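Local coordinates for protein albumin-1 (Psophocarpus tetragonolobus, PDB 1WBA) that serves as a 2S storage albumin of winged bean seeds and belongs to the Kunitz-type (leguminous) protease inhibitor family, at residues A56-S61 with K79-T84; K88-S93 with L104-R109. One frame throughout, in Å; residues are numbered along the deposited sequence.

In the fold
From the N terminus, the chain reaches strand 56-61, already paired with strand 17-23, and interaction 1 then closes a long, mostly irregular loop by bringing 79-84 back antiparallel to it. A short turn later, interaction 2 opens at 88-93 and closes a tighter beta hairpin with 104-109. The two contacts therefore stand in series, neither nested nor crossed, with centres about 10 Å apart. Strand 78-82 is their common border: Phe-82 exchanges probable backbone hydrogen bonds with Gly-89 and Asp-90, and its ring meets that of Trp-92. Together they carry the beta-trefoil of the Kunitz family from strand 17-23 across to the hairpin 92-97/103-106.

Interaction 1: residues A56-S61 with K79-T84; sequences ATSISS and KINFAT
Ser-58 and Asn-81 face each other as a hydrogen-bonded antiparallel pair, Ser-58 N giving a 2.8 Å bond to Asn-81 O and Asn-81 N returning one to Ser-58 O. The same exchange recurs between Ser-60 and Lys-79, where Lys-79 N lies 2.8 Å from Ser-60 O. Between these pairs, Ile-59 and Ile-80 share one face. With CG1 of Ile-80 beside its backbone N (chi1 -62°), the CG2 branch is directed at Thr-57 and reaches the CB of that residue at 3.8 Å. Thr-57 CG2 meets the Phe-82 ring obliquely at CD1, 3.9 Å away. This antiparallel pair belongs to the beta-trefoil of Kunitz inhibitors, and its Ile-80 side chain packs against Trp-92 of the following strand. On the other face Ser-58 OG comes 3.7 Å from Ala-83 CB. One water bridges Ser-60 OG and Lys-79 O; at the Ala-56 end another accepts a hydrogen bond from Thr-84 N and donates one to Ala-56 O. Ala-56 O also accepts the N-H of Ala-83, 2.9 Å from its N and 37° above the carbonyl plane, which extends the pairing past the end of strand 78-82. Further out, Tyr-19 O bonds the hydroxyl of Thr-57.

Interaction 2: residues K88-S93 with L104-R109; sequences KGDVWS and LKLAGR
Trp-92 and Leu-106 form a non-hydrogen-bonded antiparallel pair, followed by the hydrogen-bonded pair Ser-93 and Lys-105. Lys-105 N donates to Ser-93 O at 3.0 Å, whereas the return bond from Ser-93 N to Lys-105 O is weak, bent to 134°. Beyond the strand, Ala-107 N reaches Val-91 O at 2.9 Å. Lys-105 O has a second donor, Ser-93 OG: chi1 of 75° sets it between the backbone N and carbonyl carbon, and it meets that oxygen from above the carbonyl plane at 2.9 Å. The segments form the base of the beta hairpin 92-97/103-106 of the beta-trefoil, and the Trp-92 side chain points away from 104-109. Leu-104 CD1 approaches the indole obliquely, 3.7 Å from Trp-92 CE3. On the other flank Ala-107 CB rests 3.6 Å from Ser-93 CB. At the open end of the hairpin, the bent chain of Arg-109 brings NH1 to Asp-90 OD1, a 3.2 Å salt bridge in the guanidinium plane but above that of the carboxylate, the two turned 49° apart. NH1 also donates to Ala-107 O, and a water joins that oxygen to OD1 and Val-91 N. Leu-106 CB lies over one guanidinium face, toward its rim. The ammonium of Lys-105 pairs with Glu-38.

Interaction 1: residues A56-S61 with K79-T84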
ATOM      1  N   ALA A  56      -4.296  -6.902   7.436  1.00  7.23           N
ATOM      2  CA  ALA A  56      -3.639  -5.882   8.243  1.00  9.09           C
ATOM      3  C   ALA A  56      -2.196  -5.785   7.773  1.00  8.22           C
ATOM      4  O   ALA A  56      -1.612  -6.774   7.322  1.00 10.49           O
ATOM      5  CB  ALA A  56      -3.678  -6.267   9.708  1.00  6.47           C
ATOM      6  N   THR A  57      -1.618  -4.596   7.899  1.00  7.07           N
ATOM      7  CA  THR A  57      -0.247  -4.341   7.499  1.00  7.01           C
ATOM      8  C   THR A  57       0.519  -3.560   8.573  1.00  8.02           C
ATOM      9  O   THR A  57      -0.068  -2.757   9.313  1.00  8.78           O
ATOM     10  CB  THR A  57      -0.194  -3.453   6.221  1.00  7.52           C
ATOM     11  OG1 THR A  57      -1.092  -2.345   6.375  1.00  9.57           O
ATOM     12  CG2 THR A  57      -0.597  -4.231   4.981  1.00  5.87           C
ATOM     13  N   SER A  58       1.809  -3.842   8.706  1.00  7.19           N
ATOM     14  CA  SER A  58       2.655  -3.061   9.612  1.00  8.51           C
ATOM     15  C   SER A  58       3.172  -1.936   8.727  1.00  7.86           C
ATOM     16  O   SER A  58       3.477  -2.157   7.533  1.00  7.88           O
ATOM     17  CB  SER A  58       3.848  -3.868  10.105  1.00  8.71           C
ATOM     18  OG  SER A  58       3.392  -5.022  10.769  1.00 17.08           O
ATOM     19  N   ILE A  59       3.244  -0.737   9.292  1.00  6.56           N
ATOM     20  CA  ILE A  59       3.723   0.434   8.571  1.00  7.14           C
ATOM     21  C   ILE A  59       4.929   0.934   9.372  1.00  7.85           C
ATOM     22  O   ILE A  59       4.803   1.288  10.551  1.00  9.31           O
ATOM     23  CB  ILE A  59       2.606   1.501   8.464  1.00  7.70           C
ATOM     24  CG1 ILE A  59       1.386   0.885   7.765  1.00  7.10           C
ATOM     25  CG2 ILE A  59       3.115   2.721   7.707  1.00  8.98           C
ATOM     26  CD1 ILE A  59       0.199   1.769   7.681  1.00  9.82           C
ATOM     27  N   SER A  60       6.104   0.887   8.747  1.00  8.27           N
ATOM     28  CA  SER A  60       7.360   1.258   9.405  1.00  9.24           C
ATOM     29  C   SER A  60       8.197   2.253   8.633  1.00  7.10           C
ATOM     30  O   SER A  60       8.162   2.285   7.405  1.00  7.15           O
ATOM     31  CB  SER A  60       8.220  -0.003   9.591  1.00  8.75           C
ATOM     32  OG  SER A  60       7.468  -1.041  10.197  1.00 15.44           O
ATOM     33  N   SER A  61       8.986   3.046   9.351  1.00  6.43           N
ATOM     34  CA  SER A  61       9.863   3.975   8.679  1.00  6.31           C
ATOM     35  C   SER A  61      10.911   3.119   7.950  1.00  8.02           C
ATOM     36  O   SER A  61      11.351   2.070   8.444  1.00  7.31           O
ATOM     37  CB  SER A  61      10.543   4.921   9.680  1.00  5.82           C
ATOM     38  OG  SER A  61      11.196   4.204  10.704  1.00  9.24           O
ATOM     39  N   LYS A  79       8.111   1.414   4.702  1.00  6.26           N
ATOM     40  CA  LYS A  79       8.159   0.036   4.261  1.00  7.86           C
ATOM     41  C   LYS A  79       6.823  -0.495   4.782  1.00  8.13           C
ATOM     42  O   LYS A  79       6.434  -0.198   5.921  1.00  8.09           O
ATOM     43  CB  LYS A  79       9.329  -0.706   4.907  1.00 13.49           C
ATOM     44  CG  LYS A  79       9.349  -2.199   4.597  1.00 23.09           C
ATOM     45  CD  LYS A  79      10.728  -2.816   4.846  1.00 31.92           C
ATOM     46  CE  LYS A  79      11.691  -2.561   3.665  1.00 37.17           C
ATOM     47  NZ  LYS A  79      12.024  -1.115   3.397  1.00 41.21           N
ATOM     48  N   ILE A  80       6.082  -1.210   3.934  1.00  6.49           N
ATOM     49  CA  ILE A  80       4.785  -1.754   4.323  1.00  4.27           C
ATOM     50  C   ILE A  80       4.819  -3.253   4.140  1.00  5.14           C
ATOM     51  O   ILE A  80       5.298  -3.736   3.127  1.00  5.47           O
ATOM     52  CB  ILE A  80       3.638  -1.136   3.475  1.00  5.78           C
ATOM     53  CG1 ILE A  80       3.575   0.381   3.715  1.00  7.28           C
ATOM     54  CG2 ILE A  80       2.299  -1.759   3.848  1.00  3.74           C
ATOM     55  CD1 ILE A  80       2.541   1.126   2.893  1.00  7.36           C
ATOM     56  N   ASN A  81       4.364  -3.994   5.137  1.00  5.29           N
ATOM     57  CA  ASN A  81       4.348  -5.445   5.017  1.00  8.85           C
ATOM     58  C   ASN A  81       3.106  -6.047   5.649  1.00  8.33           C
ATOM     59  O   ASN A  81       2.531  -5.467   6.569  1.00  9.83           O
ATOM     60  CB  ASN A  81       5.624  -6.061   5.607  1.00 11.04           C
ATOM     61  CG  ASN A  81       5.683  -5.981   7.134  1.00 14.13           C
ATOM     62  OD1 ASN A  81       5.096  -6.808   7.828  1.00 18.45           O
ATOM     63  ND2 ASN A  81       6.423  -5.013   7.658  1.00 14.65           N
ATOM     64  N   PHE A  82       2.642  -7.179   5.123  1.00  9.09           N
ATOM     65  CA  PHE A  82       1.462  -7.828   5.695  1.00  8.43           C
ATOM     66  C   PHE A  82       1.804  -8.349   7.091  1.00  8.76           C
ATOM     67  O   PHE A  82       2.865  -8.922   7.311  1.00  8.99           O
ATOM     68  CB  PHE A  82       0.944  -8.928   4.771  1.00  7.27           C
ATOM     69  CG  PHE A  82       0.297  -8.398   3.534  1.00  6.23           C
ATOM     70  CD1 PHE A  82      -0.958  -7.815   3.601  1.00  6.61           C
ATOM     71  CD2 PHE A  82       0.963  -8.436   2.308  1.00  5.12           C
ATOM     72  CE1 PHE A  82      -1.559  -7.263   2.467  1.00  5.57           C
ATOM     73  CE2 PHE A  82       0.376  -7.888   1.162  1.00  4.67           C
ATOM     74  CZ  PHE A  82      -0.888  -7.298   1.240  1.00  4.82           C
ATOM     75  N   ALA A  83       0.889  -8.150   8.023  1.00  9.87           N
ATOM     76  CA  ALA A  83       1.130  -8.514   9.406  1.00 13.58           C
ATOM     77  C   ALA A  83       0.570  -9.843   9.836  1.00 15.66           C
ATOM     78  O   ALA A  83       0.986 -10.401  10.846  1.00 19.56           O
ATOM     79  CB  ALA A  83       0.596  -7.407  10.311  1.00 14.68           C
ATOM     80  N   THR A  84      -0.366 -10.367   9.076  1.00 16.24           N
ATOM     81  CA  THR A  84      -0.971 -11.620   9.453  1.00 19.36           C
ATOM     82  C   THR A  84      -0.879 -12.715   8.395  1.00 20.10           C
ATOM     83  O   THR A  84      -0.425 -12.499   7.260  1.00 17.02           O
ATOM     84  CB  THR A  84      -2.453 -11.405   9.755  1.00 18.19           C
ATOM     85  OG1 THR A  84      -3.143 -11.109   8.538  1.00 20.37           O
ATOM     86  CG2 THR A  84      -2.631 -10.232  10.711  1.00 20.56           C
TER
HETATM   87  O   HOH W   1      -1.857  -9.447   6.861  1.00 13.58           O
HETATM   88  O   HOH W   2      -5.124  -9.241   8.722  1.00 21.39           O
HETATM   89  O   HOH W   3       6.734  -2.558   7.771  1.00 15.88           O

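Interaction 2: residues K88-S93 with L104-R109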
ATOM      1  N   LYS A  88       2.075 -13.364   6.318  1.00 14.78           N
ATOM      2  CA  LYS A  88       2.787 -12.728   7.399  1.00 15.13           C
ATOM      3  C   LYS A  88       4.213 -12.409   7.008  1.00 13.68           C
ATOM      4  O   LYS A  88       4.989 -13.283   6.634  1.00 12.13           O
ATOM      5  CB  LYS A  88       2.756 -13.622   8.637  1.00 19.10           C
ATOM      6  CG  LYS A  88       3.006 -12.890   9.948  1.00 25.34           C
ATOM      7  CD  LYS A  88       2.575 -13.749  11.140  1.00 31.78           C
ATOM      8  CE  LYS A  88       3.411 -15.031  11.233  1.00 37.39           C
ATOM      9  NZ  LYS A  88       2.935 -16.021  12.267  1.00 41.10           N
ATOM     10  N   GLY A  89       4.543 -11.132   7.057  1.00 10.91           N
ATOM     11  CA  GLY A  89       5.882 -10.719   6.723  1.00 10.89           C
ATOM     12  C   GLY A  89       6.121 -10.383   5.268  1.00 11.91           C
ATOM     13  O   GLY A  89       7.152  -9.803   4.971  1.00 14.59           O
ATOM     14  N   ASP A  90       5.206 -10.724   4.360  1.00  9.97           N
ATOM     15  CA  ASP A  90       5.410 -10.394   2.946  1.00 10.27           C
ATOM     16  C   ASP A  90       5.408  -8.879   2.786  1.00  9.03           C
ATOM     17  O   ASP A  90       4.519  -8.194   3.273  1.00  9.08           O
ATOM     18  CB  ASP A  90       4.343 -11.037   2.053  1.00 12.16           C
ATOM     19  CG  ASP A  90       4.628 -12.497   1.776  1.00 18.32           C
ATOM     20  OD1 ASP A  90       5.788 -12.833   1.452  1.00 22.66           O
ATOM     21  OD2 ASP A  90       3.700 -13.316   1.885  1.00 21.59           O
ATOM     22  N   VAL A  91       6.397  -8.378   2.066  1.00  8.26           N
ATOM     23  CA  VAL A  91       6.572  -6.953   1.869  1.00  8.23           C
ATOM     24  C   VAL A  91       5.958  -6.457   0.571  1.00  7.70           C
ATOM     25  O   VAL A  91       6.011  -7.143  -0.449  1.00 10.02           O
ATOM     26  CB  VAL A  91       8.093  -6.627   1.908  1.00  8.00           C
ATOM     27  CG1 VAL A  91       8.359  -5.155   1.619  1.00  8.62           C
ATOM     28  CG2 VAL A  91       8.665  -7.018   3.270  1.00  8.18           C
ATOM     29  N   TRP A  92       5.386  -5.262   0.598  1.00  7.24           N
ATOM     30  CA  TRP A  92       4.799  -4.681  -0.610  1.00  4.92           C
ATOM     31  C   TRP A  92       5.936  -4.219  -1.515  1.00  7.29           C
ATOM     32  O   TRP A  92       6.925  -3.643  -1.040  1.00  8.05           O
ATOM     33  CB  TRP A  92       3.978  -3.446  -0.256  1.00  3.77           C
ATOM     34  CG  TRP A  92       2.672  -3.690   0.447  1.00  4.73           C
ATOM     35  CD1 TRP A  92       2.276  -4.814   1.142  1.00  5.10           C
ATOM     36  CD2 TRP A  92       1.564  -2.790   0.465  1.00  5.06           C
ATOM     37  NE1 TRP A  92       0.974  -4.656   1.576  1.00  7.37           N
ATOM     38  CE2 TRP A  92       0.515  -3.431   1.177  1.00  7.02           C
ATOM     39  CE3 TRP A  92       1.349  -1.506  -0.053  1.00  6.54           C
ATOM     40  CZ2 TRP A  92      -0.729  -2.814   1.383  1.00  9.47           C
ATOM     41  CZ3 TRP A  92       0.112  -0.899   0.145  1.00  6.38           C
ATOM     42  CH2 TRP A  92      -0.914  -1.558   0.858  1.00  8.37           C
ATOM     43  N   SER A  93       5.787  -4.409  -2.816  1.00  5.01           N
ATOM     44  CA  SER A  93       6.818  -3.966  -3.739  1.00  6.02           C
ATOM     45  C   SER A  93       6.156  -3.496  -5.014  1.00  5.26           C
ATOM     46  O   SER A  93       4.991  -3.785  -5.248  1.00  4.91           O
ATOM     47  CB  SER A  93       7.806  -5.106  -4.056  1.00  8.08           C
ATOM     48  OG  SER A  93       7.258  -6.077  -4.939  1.00  9.65           O
ATOM     49  N   LEU A 104       1.513  -3.172  -7.781  1.00  4.72           N
ATOM     50  CA  LEU A 104       1.953  -3.754  -6.516  1.00  6.31           C
ATOM     51  C   LEU A 104       1.921  -5.283  -6.511  1.00  5.82           C
ATOM     52  O   LEU A 104       0.911  -5.902  -6.846  1.00  5.29           O
ATOM     53  CB  LEU A 104       1.142  -3.218  -5.330  1.00  5.97           C
ATOM     54  CG  LEU A 104       1.094  -1.707  -5.099  1.00 10.94           C
ATOM     55  CD1 LEU A 104       0.615  -1.444  -3.687  1.00 11.12           C
ATOM     56  CD2 LEU A 104       2.443  -1.099  -5.293  1.00 13.48           C
ATOM     57  N   LYS A 105       3.038  -5.878  -6.114  1.00  4.67           N
ATOM     58  CA  LYS A 105       3.168  -7.322  -6.047  1.00  3.58           C
ATOM     59  C   LYS A 105       3.877  -7.673  -4.749  1.00  5.47           C
ATOM     60  O   LYS A 105       4.544  -6.822  -4.138  1.00  6.49           O
ATOM     61  CB  LYS A 105       4.044  -7.833  -7.201  1.00  4.36           C
ATOM     62  CG  LYS A 105       3.548  -7.530  -8.619  1.00  2.91           C
ATOM     63  CD  LYS A 105       2.356  -8.404  -8.983  1.00  3.99           C
ATOM     64  CE  LYS A 105       2.167  -8.466 -10.505  1.00  4.62           C
ATOM     65  NZ  LYS A 105       0.910  -9.203 -10.835  1.00  3.85           N
ATOM     66  N   LEU A 106       3.739  -8.921  -4.323  1.00  5.24           N
ATOM     67  CA  LEU A 106       4.454  -9.374  -3.136  1.00  8.87           C
ATOM     68  C   LEU A 106       5.931  -9.344  -3.558  1.00  9.59           C
ATOM     69  O   LEU A 106       6.271  -9.719  -4.686  1.00  8.82           O
ATOM     70  CB  LEU A 106       4.043 -10.797  -2.754  1.00  8.83           C
ATOM     71  CG  LEU A 106       2.622 -10.968  -2.207  1.00 10.50           C
ATOM     72  CD1 LEU A 106       2.496 -12.359  -1.623  1.00 12.05           C
ATOM     73  CD2 LEU A 106       2.317  -9.923  -1.146  1.00  6.91           C
ATOM     74  N   ALA A 107       6.788  -8.843  -2.678  1.00  8.05           N
ATOM     75  CA  ALA A 107       8.213  -8.726  -2.962  1.00  9.14           C
ATOM     76  C   ALA A 107       8.938 -10.058  -3.004  1.00  9.29           C
ATOM     77  O   ALA A 107       8.521 -11.018  -2.352  1.00 11.96           O
ATOM     78  CB  ALA A 107       8.871  -7.835  -1.924  1.00  7.80           C
ATOM     79  N   GLY A 108      10.025 -10.088  -3.770  1.00 10.91           N
ATOM     80  CA  GLY A 108      10.875 -11.260  -3.870  1.00 13.39           C
ATOM     81  C   GLY A 108      10.452 -12.361  -4.799  1.00 13.35           C
ATOM     82  O   GLY A 108      11.023 -13.440  -4.751  1.00 15.76           O
ATOM     83  N   ARG A 109       9.474 -12.090  -5.647  1.00 13.77           N
ATOM     84  CA  ARG A 109       8.976 -13.096  -6.580  1.00 15.61           C
ATOM     85  C   ARG A 109       9.314 -12.707  -8.019  1.00 14.22           C
ATOM     86  O   ARG A 109       9.806 -13.528  -8.783  1.00 18.69           O
ATOM     87  CB  ARG A 109       7.461 -13.278  -6.418  1.00 18.88           C
ATOM     88  CG  ARG A 109       6.955 -13.253  -4.977  1.00 25.29           C
ATOM     89  CD  ARG A 109       7.468 -14.423  -4.157  1.00 28.62           C
ATOM     90  NE  ARG A 109       6.445 -14.934  -3.241  1.00 35.24           N
ATOM     91  CZ  ARG A 109       6.136 -14.411  -2.052  1.00 36.87           C
ATOM     92  NH1 ARG A 109       6.769 -13.335  -1.588  1.00 35.28           N
ATOM     93  NH2 ARG A 109       5.177 -14.973  -1.321  1.00 36.16           N
TER
HETATM   94  O   HOH W   4       7.779 -10.575   0.357  1.00 15.56           O